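Local coordinates for HydG protein (Carboxydothermus hydrogenoformans, PDB 4RTB) that probably builds the carbon monoxide and cyanide ligands needed to mature FeFe-hydrogenase, working as a radical SAM enzyme with a [4Fe-4S] cluster and S-adenosylmethionine, at residues T226-L229 against W230-A234; L162-L165 against E166-P170; G154-E158 against D159-S163; S302-K305 against F306-V310. All blocks are in the same frame, centred on the assembly; numbering follows the deposited sequence.

Interaction 1. Residues T226-L229 against W230-A234. With SAM (S-adenosylmethionine), chain B.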
loop_
_atom_site.group_PDB
_atom_site.type_symbol
_atom_site.label_atom_id
_atom_site.label_comp_id
_atom_site.label_asym_id
_atom_site.label_seq_id
_atom_site.Cartn_x
_atom_site.Cartn_y
_atom_site.Cartn_z
ATOM N N THR A 226 8.821 -15.352 13.613
ATOM C CA THR A 226 8.033 -15.872 14.738
ATOM C C THR A 226 8.039 -14.917 15.920
ATOM O O THR A 226 7.191 -15.036 16.822
ATOM C CB THR A 226 8.542 -17.249 15.218
ATOM O OG1 THR A 226 9.964 -17.202 15.395
ATOM C CG2 THR A 226 8.200 -18.328 14.202
ATOM N N ASN A 227 8.982 -13.971 15.911
ATOM C CA ASN A 227 9.031 -12.949 16.949
ATOM C C ASN A 227 8.102 -11.782 16.654
ATOM O O ASN A 227 8.298 -11.026 15.720
ATOM C CB ASN A 227 10.456 -12.431 17.140
ATOM C CG ASN A 227 10.648 -11.744 18.485
ATOM O OD1 ASN A 227 10.095 -10.671 18.721
ATOM N ND2 ASN A 227 11.427 -12.364 19.372
ATOM N N PHE A 228 7.090 -11.634 17.489
ATOM C CA PHE A 228 6.095 -10.573 17.358
ATOM C C PHE A 228 6.717 -9.188 17.553
ATOM O O PHE A 228 6.655 -8.333 16.663
ATOM C CB PHE A 228 4.975 -10.826 18.377
ATOM C CG PHE A 228 3.816 -9.895 18.272
ATOM C CD1 PHE A 228 3.833 -8.680 18.930
ATOM C CD2 PHE A 228 2.690 -10.253 17.556
ATOM C CE1 PHE A 228 2.762 -7.832 18.857
ATOM C CE2 PHE A 228 1.613 -9.407 17.480
ATOM C CZ PHE A 228 1.649 -8.195 18.132
ATOM N N LEU A 229 7.314 -8.979 18.722
ATOM C CA LEU A 229 7.848 -7.678 19.102
ATOM C C LEU A 229 8.977 -7.212 18.199
ATOM O O LEU A 229 9.100 -6.021 17.924
ATOM C CB LEU A 229 8.326 -7.719 20.548
ATOM C CG LEU A 229 7.311 -7.196 21.558
ATOM C CD1 LEU A 229 7.261 -8.106 22.769
ATOM C CD2 LEU A 229 7.669 -5.776 21.961
ATOM N N TRP A 230 9.801 -8.148 17.740
ATOM C CA TRP A 230 10.907 -7.802 16.860
ATOM C C TRP A 230 10.400 -7.187 15.559
ATOM O O TRP A 230 11.073 -6.348 14.960
ATOM C CB TRP A 230 11.769 -9.031 16.563
ATOM C CG TRP A 230 12.909 -8.740 15.646
ATOM C CD1 TRP A 230 13.118 -9.266 14.402
ATOM C CD2 TRP A 230 13.998 -7.837 15.880
ATOM N NE1 TRP A 230 14.269 -8.754 13.856
ATOM C CE2 TRP A 230 14.828 -7.872 14.749
ATOM C CE3 TRP A 230 14.345 -7.000 16.949
ATOM C CZ2 TRP A 230 15.988 -7.107 14.646
ATOM C CZ3 TRP A 230 15.497 -6.243 16.847
ATOM C CH2 TRP A 230 16.304 -6.301 15.705
ATOM N N ARG A 231 9.211 -7.600 15.130
ATOM C CA ARG A 231 8.625 -7.090 13.896
ATOM C C ARG A 231 7.797 -5.836 14.166
ATOM O O ARG A 231 7.744 -4.926 13.338
ATOM C CB ARG A 231 7.771 -8.173 13.222
ATOM C CG ARG A 231 6.891 -7.679 12.076
ATOM C CD ARG A 231 6.417 -8.822 11.182
ATOM N NE ARG A 231 7.408 -9.171 10.167
ATOM C CZ ARG A 231 7.283 -8.899 8.871
ATOM N NH1 ARG A 231 6.200 -8.284 8.420
ATOM N NH2 ARG A 231 8.240 -9.250 8.023
ATOM N N LEU A 232 7.171 -5.784 15.338
ATOM C CA LEU A 232 6.299 -4.672 15.683
ATOM C C LEU A 232 7.032 -3.334 15.758
ATOM O O LEU A 232 6.600 -2.355 15.144
ATOM C CB LEU A 232 5.592 -4.941 17.007
ATOM C CG LEU A 232 4.522 -3.893 17.303
ATOM C CD1 LEU A 232 3.560 -3.764 16.129
ATOM C CD2 LEU A 232 3.777 -4.245 18.557
ATOM N N ASN A 233 8.128 -3.279 16.513
ATOM C CA ASN A 233 8.878 -2.030 16.619
ATOM C C ASN A 233 10.039 -1.953 15.630
ATOM O O ASN A 233 11.047 -1.299 15.892
ATOM C CB ASN A 233 9.394 -1.811 18.048
ATOM C CG ASN A 233 9.851 -3.089 18.716
ATOM O OD1 ASN A 233 10.775 -3.751 18.248
ATOM N ND2 ASN A 233 9.220 -3.427 19.835
ATOM N N ALA A 234 9.881 -2.614 14.486
ATOM C CA ALA A 234 10.866 -2.541 13.412
ATOM C C ALA A 234 10.861 -1.157 12.779
ATOM O O ALA A 234 11.917 -0.587 12.483
ATOM C CB ALA A 234 10.593 -3.605 12.360
HETATM N N SAM B . 9.516 -11.065 3.267
HETATM C CA SAM B . 9.154 -9.760 3.821
HETATM C C SAM B . 8.094 -9.834 4.913
HETATM O O SAM B . 7.552 -10.888 5.226
HETATM O OXT SAM B . 7.755 -8.817 5.515
HETATM C CB SAM B . 8.663 -8.808 2.731
HETATM C CG SAM B . 8.139 -9.438 1.441
HETATM S SD SAM B . 6.612 -10.407 1.523
HETATM C CE SAM B . 6.799 -11.276 -0.036
HETATM C "C5'" SAM B . 5.399 -9.232 0.881
HETATM C "C4'" SAM B . 4.014 -9.314 1.519
HETATM O "O4'" SAM B . 3.130 -10.188 0.837
HETATM C "C3'" SAM B . 4.069 -9.833 2.947
HETATM O "O3'" SAM B . 4.280 -8.775 3.849
HETATM C "C2'" SAM B . 2.708 -10.469 3.141
HETATM O "O2'" SAM B . 1.893 -9.650 3.940
HETATM C "C1'" SAM B . 2.106 -10.542 1.748
HETATM N N9 SAM B . 1.609 -11.907 1.525
HETATM C C8 SAM B . 2.306 -13.066 1.729
HETATM N N7 SAM B . 1.506 -14.110 1.422
HETATM C C5 SAM B . 0.303 -13.631 1.039
HETATM C C6 SAM B . -0.864 -14.258 0.628
HETATM N N6 SAM B . -0.922 -15.585 0.565
HETATM N N1 SAM B . -1.962 -13.497 0.289
HETATM C C2 SAM B . -1.896 -12.121 0.358
HETATM N N3 SAM B . -0.733 -11.503 0.766
HETATM C C4 SAM B . 0.351 -12.247 1.100
#
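With CG swung away from its own backbone N (chi1 -160°), Asn227 brings its amide oxygen OD1 back over the first turn, where Trp230 N donates to it at 2.7 Å. This is an N-cap bond, and it starts the short helix 228-232 of the radical SAM domain. The bond is moderately straight (N-H...O 156°), and the donor stands tilted out of the amide's carbonyl plane. Asn227 OD1 also lies 3.2 Å from Trp230 CB; amide and indole planes are almost perpendicular, and the indole runs off to make a cation-pi contact with Arg237. From the next residue, Phe228 O accepts from Leu232 N at 2.9 Å and, weakly, from Arg231 N. The side chains of Phe228 and Leu232 lie side by side, pointing the same way, with Phe228 CE1 meeting Leu232 CD2 obliquely at 3.7 Å; both pack on Ile26 of helix 23-39. The helix runs out at Asn233, whose N gives Leu229 O a nearly straight bond of 3.2 Å (174°), while Asn233 ND2 is held by Thr22 OG1. Arg231, buried, reaches from this turn to bound S-adenosylmethionine, its chain extended at first and then bent at chi3. With an alanine here the ligand's carboxylate would probably lose this cationic partner, and a gap would open beside Glu209 and Tyr216. SAM OXT lies at the edge of the guanidinium, in its plane, and Arg231 NH2 donates to it almost straight at 2.6 Å.

Interaction 2. Residues L162-L165 against E166-P170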
loop_
_atom_site.group_PDB
_atom_site.type_symbol
_atom_site.label_atom_id
_atom_site.label_comp_id
_atom_site.label_asym_id
_atom_site.label_seq_id
_atom_site.Cartn_x
_atom_site.Cartn_y
_atom_site.Cartn_z
ATOM N N LEU A 162 21.417 -7.008 2.831
ATOM C CA LEU A 162 21.855 -5.622 2.820
ATOM C C LEU A 162 23.053 -5.399 1.909
ATOM O O LEU A 162 23.176 -4.337 1.316
ATOM C CB LEU A 162 22.170 -5.152 4.234
ATOM C CG LEU A 162 20.904 -4.823 5.020
ATOM C CD1 LEU A 162 21.263 -4.367 6.407
ATOM C CD2 LEU A 162 20.090 -3.759 4.296
ATOM N N SER A 163 23.930 -6.389 1.786
ATOM C CA SER A 163 25.035 -6.275 0.838
ATOM C C SER A 163 24.489 -6.320 -0.587
ATOM O O SER A 163 24.827 -5.482 -1.440
ATOM C CB SER A 163 26.052 -7.392 1.061
ATOM O OG SER A 163 26.335 -7.537 2.440
ATOM N N TYR A 164 23.635 -7.315 -0.817
ATOM C CA TYR A 164 22.920 -7.500 -2.076
ATOM C C TYR A 164 22.283 -6.198 -2.576
ATOM O O TYR A 164 22.507 -5.771 -3.715
ATOM C CB TYR A 164 21.860 -8.587 -1.879
ATOM C CG TYR A 164 21.081 -8.989 -3.106
ATOM C CD1 TYR A 164 19.742 -8.645 -3.241
ATOM C CD2 TYR A 164 21.671 -9.737 -4.115
ATOM C CE1 TYR A 164 19.016 -9.021 -4.353
ATOM C CE2 TYR A 164 20.952 -10.118 -5.234
ATOM C CZ TYR A 164 19.623 -9.759 -5.345
ATOM O OH TYR A 164 18.899 -10.131 -6.456
ATOM N N LEU A 165 21.505 -5.565 -1.706
ATOM C CA LEU A 165 20.856 -4.301 -2.026
ATOM C C LEU A 165 21.868 -3.167 -2.137
ATOM O O LEU A 165 21.685 -2.237 -2.923
ATOM C CB LEU A 165 19.800 -3.958 -0.973
ATOM C CG LEU A 165 18.538 -4.823 -0.965
ATOM C CD1 LEU A 165 17.617 -4.422 0.176
ATOM C CD2 LEU A 165 17.817 -4.713 -2.296
ATOM N N GLU A 166 22.936 -3.246 -1.347
ATOM C CA GLU A 166 23.979 -2.225 -1.372
ATOM C C GLU A 166 24.656 -2.178 -2.730
ATOM O O GLU A 166 25.190 -1.142 -3.127
ATOM C CB GLU A 166 25.017 -2.471 -0.276
ATOM C CG GLU A 166 24.755 -1.688 0.998
ATOM C CD GLU A 166 25.483 -2.265 2.195
ATOM O OE1 GLU A 166 26.112 -3.335 2.051
ATOM O OE2 GLU A 166 25.423 -1.651 3.280
ATOM N N GLU A 167 24.638 -3.299 -3.443
ATOM C CA GLU A 167 25.158 -3.302 -4.804
ATOM C C GLU A 167 24.068 -3.059 -5.847
ATOM O O GLU A 167 24.326 -2.454 -6.888
ATOM C CB GLU A 167 25.880 -4.616 -5.106
ATOM C CG GLU A 167 27.397 -4.503 -5.037
ATOM C CD GLU A 167 28.097 -5.462 -5.982
ATOM O OE1 GLU A 167 27.414 -6.329 -6.568
ATOM O OE2 GLU A 167 29.331 -5.342 -6.143
ATOM N N ILE A 168 22.848 -3.511 -5.570
ATOM C CA ILE A 168 21.794 -3.465 -6.583
ATOM C C ILE A 168 21.068 -2.116 -6.691
ATOM O O ILE A 168 20.864 -1.611 -7.797
ATOM C CB ILE A 168 20.761 -4.582 -6.337
ATOM C CG1 ILE A 168 21.341 -5.919 -6.805
ATOM C CG2 ILE A 168 19.446 -4.286 -7.051
ATOM C CD1 ILE A 168 20.315 -6.989 -7.056
ATOM N N ILE A 169 20.687 -1.531 -5.561
ATOM C CA ILE A 169 19.891 -0.302 -5.584
ATOM C C ILE A 169 20.591 0.894 -6.259
ATOM O O ILE A 169 19.992 1.528 -7.136
ATOM C CB ILE A 169 19.441 0.096 -4.157
ATOM C CG1 ILE A 169 18.365 -0.873 -3.663
ATOM C CG2 ILE A 169 18.915 1.521 -4.132
ATOM C CD1 ILE A 169 17.844 -0.560 -2.285
ATOM N N PRO A 170 21.847 1.210 -5.876
ATOM C CA PRO A 170 22.491 2.324 -6.582
ATOM C C PRO A 170 22.676 2.034 -8.066
ATOM O O PRO A 170 22.653 2.955 -8.889
ATOM C CB PRO A 170 23.852 2.450 -5.886
ATOM C CG PRO A 170 23.674 1.787 -4.574
ATOM C CD PRO A 170 22.727 0.663 -4.827
#
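Tyr164 O is shared by two backbone donors of the next turn: Ile168 N binds it at 2.9 Å, and Glu167 N adds a weaker bond. The regular i to i+4 pattern runs on around it, with Glu166 N on Leu162 O, Glu167 N on Ser163 O and Ile169 N on Leu165 O. Above this backbone the distinctive pair is Tyr164 and Ile168. Tyr164 carries its ring on the side of its carbonyl carbon (chi1 -176°), which swings the ring out from the helix, where Ile168 can reach it; Ile168 sets its terminal methyl CD1 over one face. That methyl, Ile168 CD1, stands 3.7 Å from the centroid of the Tyr164 ring, offset toward the CZ rim, a CH-pi contact. The phenol oxygen beyond is fixed by a bond to Leu129 O, so both the face and the far end of the ring are engaged. On the neighbouring flank Leu165 CD2 touches Ile169 CG1 at 4.1 Å, and these two bury themselves against Leu151 of strand 148-153. Glu166 lays its chain back over the preceding turn, CG lying 3.1 Å from Leu162 O, and its carboxylate ends in a salt bridge with Arg195. Pro170 has no N-H to offer the turn before it; its CD sits 3.6 Å from Leu165 O, where the helix is kinked. Helix 158-175 is thereby seated on the parallel sheet as the connecting helix of a beta-alpha-beta crossover, strand 148-153 to strand 180-184, the repeating unit of the radical SAM fold.

Interaction 3. Residues G154-E158 against D159-S163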
loop_
_atom_site.group_PDB
_atom_site.type_symbol
_atom_site.label_atom_id
_atom_site.label_comp_id
_atom_site.label_asym_id
_atom_site.label_seq_id
_atom_site.Cartn_x
_atom_site.Cartn_y
_atom_site.Cartn_z
ATOM N N GLY A 154 12.236 -12.309 -0.153
ATOM C CA GLY A 154 12.116 -13.211 0.975
ATOM C C GLY A 154 13.205 -12.868 1.974
ATOM O O GLY A 154 14.191 -12.218 1.622
ATOM N N GLU A 155 13.037 -13.298 3.219
ATOM C CA GLU A 155 13.991 -12.941 4.262
ATOM C C GLU A 155 15.249 -13.805 4.219
ATOM O O GLU A 155 15.182 -15.033 4.262
ATOM C CB GLU A 155 13.341 -13.039 5.646
ATOM C CG GLU A 155 14.265 -12.630 6.790
ATOM C CD GLU A 155 13.526 -12.427 8.101
ATOM O OE1 GLU A 155 12.370 -12.889 8.214
ATOM O OE2 GLU A 155 14.097 -11.798 9.017
ATOM N N GLU A 156 16.394 -13.141 4.113
ATOM C CA GLU A 156 17.691 -13.784 4.265
ATOM C C GLU A 156 18.386 -13.086 5.434
ATOM O O GLU A 156 17.870 -12.085 5.934
ATOM C CB GLU A 156 18.509 -13.686 2.971
ATOM C CG GLU A 156 17.877 -14.361 1.765
ATOM C CD GLU A 156 18.636 -14.077 0.480
ATOM O OE1 GLU A 156 19.153 -12.949 0.328
ATOM O OE2 GLU A 156 18.721 -14.982 -0.376
ATOM N N PRO A 157 19.536 -13.615 5.898
ATOM C CA PRO A 157 20.260 -12.905 6.959
ATOM C C PRO A 157 20.552 -11.449 6.607
ATOM O O PRO A 157 20.681 -11.109 5.431
ATOM C CB PRO A 157 21.553 -13.706 7.085
ATOM C CG PRO A 157 21.142 -15.088 6.739
ATOM C CD PRO A 157 20.117 -14.946 5.646
ATOM N N GLU A 158 20.643 -10.609 7.633
ATOM C CA GLU A 158 20.766 -9.167 7.469
ATOM C C GLU A 158 21.914 -8.756 6.542
ATOM O O GLU A 158 21.708 -8.011 5.579
ATOM C CB GLU A 158 20.944 -8.516 8.838
ATOM C CG GLU A 158 20.982 -7.007 8.818
ATOM C CD GLU A 158 20.388 -6.406 10.074
ATOM O OE1 GLU A 158 19.423 -6.992 10.611
ATOM O OE2 GLU A 158 20.884 -5.353 10.526
ATOM N N ASP A 159 23.112 -9.257 6.830
ATOM C CA ASP A 159 24.304 -8.901 6.069
ATOM C C ASP A 159 24.161 -9.284 4.598
ATOM O O ASP A 159 24.570 -8.533 3.705
ATOM C CB ASP A 159 25.546 -9.562 6.679
ATOM C CG ASP A 159 26.830 -8.909 6.221
ATOM O OD1 ASP A 159 27.066 -8.836 4.996
ATOM O OD2 ASP A 159 27.604 -8.454 7.086
ATOM N N LYS A 160 23.573 -10.453 4.365
ATOM C CA LYS A 160 23.324 -10.957 3.021
ATOM C C LYS A 160 22.505 -9.965 2.197
ATOM O O LYS A 160 23.005 -9.366 1.232
ATOM C CB LYS A 160 22.591 -12.299 3.088
ATOM C CG LYS A 160 23.359 -13.487 2.538
ATOM C CD LYS A 160 22.484 -14.279 1.571
ATOM C CE LYS A 160 23.056 -15.660 1.286
ATOM N NZ LYS A 160 22.208 -16.408 0.313
ATOM N N THR A 161 21.245 -9.799 2.598
ATOM C CA THR A 161 20.301 -8.937 1.898
ATOM C C THR A 161 20.825 -7.524 1.760
ATOM O O THR A 161 20.693 -6.910 0.707
ATOM C CB THR A 161 18.942 -8.862 2.618
ATOM O OG1 THR A 161 19.079 -8.098 3.822
ATOM C CG2 THR A 161 18.433 -10.242 2.955
ATOM N N LEU A 162 21.417 -7.008 2.831
ATOM C CA LEU A 162 21.855 -5.622 2.820
ATOM C C LEU A 162 23.053 -5.399 1.909
ATOM O O LEU A 162 23.176 -4.337 1.316
ATOM C CB LEU A 162 22.170 -5.152 4.234
ATOM C CG LEU A 162 20.904 -4.823 5.020
ATOM C CD1 LEU A 162 21.263 -4.367 6.407
ATOM C CD2 LEU A 162 20.090 -3.759 4.296
ATOM N N SER A 163 23.930 -6.389 1.786
ATOM C CA SER A 163 25.035 -6.275 0.838
ATOM C C SER A 163 24.489 -6.320 -0.587
ATOM O O SER A 163 24.827 -5.482 -1.440
ATOM C CB SER A 163 26.052 -7.392 1.061
ATOM O OG SER A 163 26.335 -7.537 2.440
#
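The carboxylate of Glu156 has Lys160 over one face: Lys160 CD lies 3.8 Å from Glu156 OE1, and Lys160 NZ makes a long salt bridge of 3.8 Å to Glu156 OE2 from the same side. Arg128 supplies the firmer ionic partner of the same carboxylate, so two cations gather round it. Nearer the backbone, Glu156 and Thr161 slide past each other in opposite directions, with Glu156 CB 3.4 Å from Thr161 CG2. Thr161 turns its hydroxyl between its backbone N and carbonyl carbon (chi1 72°), which leaves the methyl beside N for Glu156 and sends OG1 back to the helix start. There Thr161 OG1 donates to Glu158 O at 3.2 Å, and Leu162 N donates to the same oxygen at 2.9 Å, so two bonds grip this carbonyl of the first turn. A valine here would probably deprive Glu158 O of its second donor, since it has no hydroxyl to offer. The turn is closed by Thr161 N on Pro157 O at 3.2 Å, nearly straight (166°), with Pro157 in the N-cap position. Glu158 and Leu162 run side by side in the same direction, Glu158 CG touching Leu162 CD1 at 3.6 Å; the carboxylate of Glu158 goes on to Thr189 OG1. Just upstream, Gly154 touches the iron-sulfur cluster and Glu155 OE1 is bonded to Asn110 ND2. The whole is the strand-to-helix turn of a beta-alpha-beta unit of the radical SAM fold, leading from the cluster pocket into helix 158-175.

Interaction 4. Residues S302-K305 against F306-V310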
loop_
_atom_site.group_PDB
_atom_site.type_symbol
_atom_site.label_atom_id
_atom_site.label_comp_id
_atom_site.label_asym_id
_atom_site.label_seq_id
_atom_site.Cartn_x
_atom_site.Cartn_y
_atom_site.Cartn_z
ATOM N N SER A 302 -15.201 -10.160 3.098
ATOM C CA SER A 302 -16.175 -9.844 2.061
ATOM C C SER A 302 -15.838 -8.513 1.398
ATOM O O SER A 302 -15.216 -7.644 2.010
ATOM C CB SER A 302 -17.593 -9.811 2.637
ATOM O OG SER A 302 -17.794 -8.676 3.464
ATOM N N ASP A 303 -16.242 -8.377 0.137
ATOM C CA ASP A 303 -16.003 -7.164 -0.641
ATOM C C ASP A 303 -16.548 -5.933 0.067
ATOM O O ASP A 303 -15.883 -4.894 0.142
ATOM C CB ASP A 303 -16.637 -7.285 -2.027
ATOM C CG ASP A 303 -15.797 -8.104 -2.981
ATOM O OD1 ASP A 303 -14.580 -7.843 -3.076
ATOM O OD2 ASP A 303 -16.350 -9.010 -3.636
ATOM N N HIS A 304 -17.765 -6.063 0.580
ATOM C CA HIS A 304 -18.405 -4.987 1.319
ATOM C C HIS A 304 -17.566 -4.572 2.525
ATOM O O HIS A 304 -17.254 -3.391 2.705
ATOM C CB HIS A 304 -19.801 -5.412 1.773
ATOM C CG HIS A 304 -20.575 -4.317 2.429
ATOM N ND1 HIS A 304 -21.163 -3.294 1.716
ATOM C CD2 HIS A 304 -20.848 -4.075 3.733
ATOM C CE1 HIS A 304 -21.771 -2.472 2.552
ATOM N NE2 HIS A 304 -21.595 -2.923 3.782
ATOM N N LYS A 305 -17.201 -5.554 3.341
ATOM C CA LYS A 305 -16.404 -5.291 4.532
ATOM C C LYS A 305 -15.052 -4.695 4.157
ATOM O O LYS A 305 -14.549 -3.825 4.855
ATOM C CB LYS A 305 -16.220 -6.569 5.351
ATOM C CG LYS A 305 -16.785 -6.476 6.762
ATOM C CD LYS A 305 -17.553 -7.733 7.138
ATOM C CE LYS A 305 -18.043 -7.673 8.580
ATOM N NZ LYS A 305 -18.849 -6.450 8.853
ATOM N N PHE A 306 -14.481 -5.153 3.049
ATOM C CA PHE A 306 -13.229 -4.600 2.537
ATOM C C PHE A 306 -13.364 -3.102 2.257
ATOM O O PHE A 306 -12.554 -2.284 2.729
ATOM C CB PHE A 306 -12.806 -5.334 1.265
ATOM C CG PHE A 306 -11.347 -5.208 0.947
ATOM C CD1 PHE A 306 -10.408 -5.136 1.963
ATOM C CD2 PHE A 306 -10.911 -5.160 -0.367
ATOM C CE1 PHE A 306 -9.061 -5.023 1.676
ATOM C CE2 PHE A 306 -9.568 -5.045 -0.663
ATOM C CZ PHE A 306 -8.639 -4.976 0.360
ATOM N N LYS A 307 -14.397 -2.755 1.489
ATOM C CA LYS A 307 -14.711 -1.360 1.198
ATOM C C LYS A 307 -14.859 -0.582 2.504
ATOM O O LYS A 307 -14.424 0.568 2.608
ATOM C CB LYS A 307 -15.983 -1.263 0.350
ATOM C CG LYS A 307 -15.827 -1.836 -1.058
ATOM C CD LYS A 307 -17.100 -2.523 -1.560
ATOM C CE LYS A 307 -18.189 -1.533 -1.946
ATOM N NZ LYS A 307 -19.359 -2.225 -2.567
ATOM N N LYS A 308 -15.447 -1.229 3.506
ATOM C CA LYS A 308 -15.541 -0.644 4.840
ATOM C C LYS A 308 -14.172 -0.384 5.472
ATOM O O LYS A 308 -13.986 0.632 6.146
ATOM C CB LYS A 308 -16.361 -1.544 5.762
ATOM C CG LYS A 308 -17.801 -1.122 5.922
ATOM C CD LYS A 308 -18.470 -1.946 6.999
ATOM C CE LYS A 308 -19.793 -1.341 7.404
ATOM N NZ LYS A 308 -20.449 -2.166 8.450
ATOM N N ILE A 309 -13.220 -1.295 5.268
ATOM C CA ILE A 309 -11.893 -1.103 5.843
ATOM C C ILE A 309 -11.208 0.084 5.187
ATOM O O ILE A 309 -10.685 0.950 5.882
ATOM C CB ILE A 309 -10.960 -2.329 5.696
ATOM C CG1 ILE A 309 -11.727 -3.643 5.778
ATOM C CG2 ILE A 309 -9.891 -2.300 6.779
ATOM C CD1 ILE A 309 -10.852 -4.861 5.567
ATOM N N VAL A 310 -11.206 0.132 3.856
ATOM C CA VAL A 310 -10.511 1.232 3.181
ATOM C C VAL A 310 -11.212 2.566 3.455
ATOM O O VAL A 310 -10.569 3.623 3.483
ATOM C CB VAL A 310 -10.392 1.004 1.647
ATOM C CG1 VAL A 310 -10.309 -0.480 1.332
ATOM C CG2 VAL A 310 -11.544 1.654 0.888
#
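Helix 303-316 begins with a serine N-cap: Ser302 OG accepts from Lys305 N at 3.2 Å, N-H...O angle 158°. Main-chain bonds then set the first turns, Phe306 N to Ser302 O at 2.8 Å, Lys307 N to Asp303 O and Lys308 N to His304 O. Lys307, bent at chi2 and chi3, folds its chain over the turn before, with CD 3.2 Å from Asp303 O. His304 throws its ring to the carbonyl side of its backbone (chi1 -175°) and so brings NE2 within 4.3 Å of Lys308 CE, an oblique approach; His304 NE2 is hydrogen-bonded to Asp77 OD2. The helix connects strand 281-283 with strand 321-324, a beta-alpha-beta unit in the part of the chain related to the biotin and thiamin synthesis associated domain. On its buried side Phe306 leans on Arg286 and on Leu336 of helix 330-339, and Ile309 CD1 comes to the edge of the Phe306 ring in its plane. On another side, Lys305 NZ and Lys308 NZ stand 4.6 Å apart but share the carboxylate of Asp72, which makes a long, weak ion pair with Lys305 and a salt bridge to the extended, buried Lys308, whose ammonium is also bonded to Asn71 O and Ala68 O.

From the N terminus, interaction 3 comes first, turning the chain from strand 148-153 into helix 158-175; interaction 2 takes up that helix at once, sharing Leu162 and Ser163 with it, their centres about 10 Å apart. Interaction 1 follows on helix 228-232, its nearest atoms about 5 Å from interaction 3; the two border the cofactor site from separate elements, Arg231 at S-adenosylmethionine and Gly154 at the cluster. Interaction 4 comes last, at the start of helix 303-316, its centre about 38 Å from that of interaction 2, across the chain's centre. All four are local; interactions 3 and 2 overlap, the others follow in series, and none nests, crosses or closes a long loop.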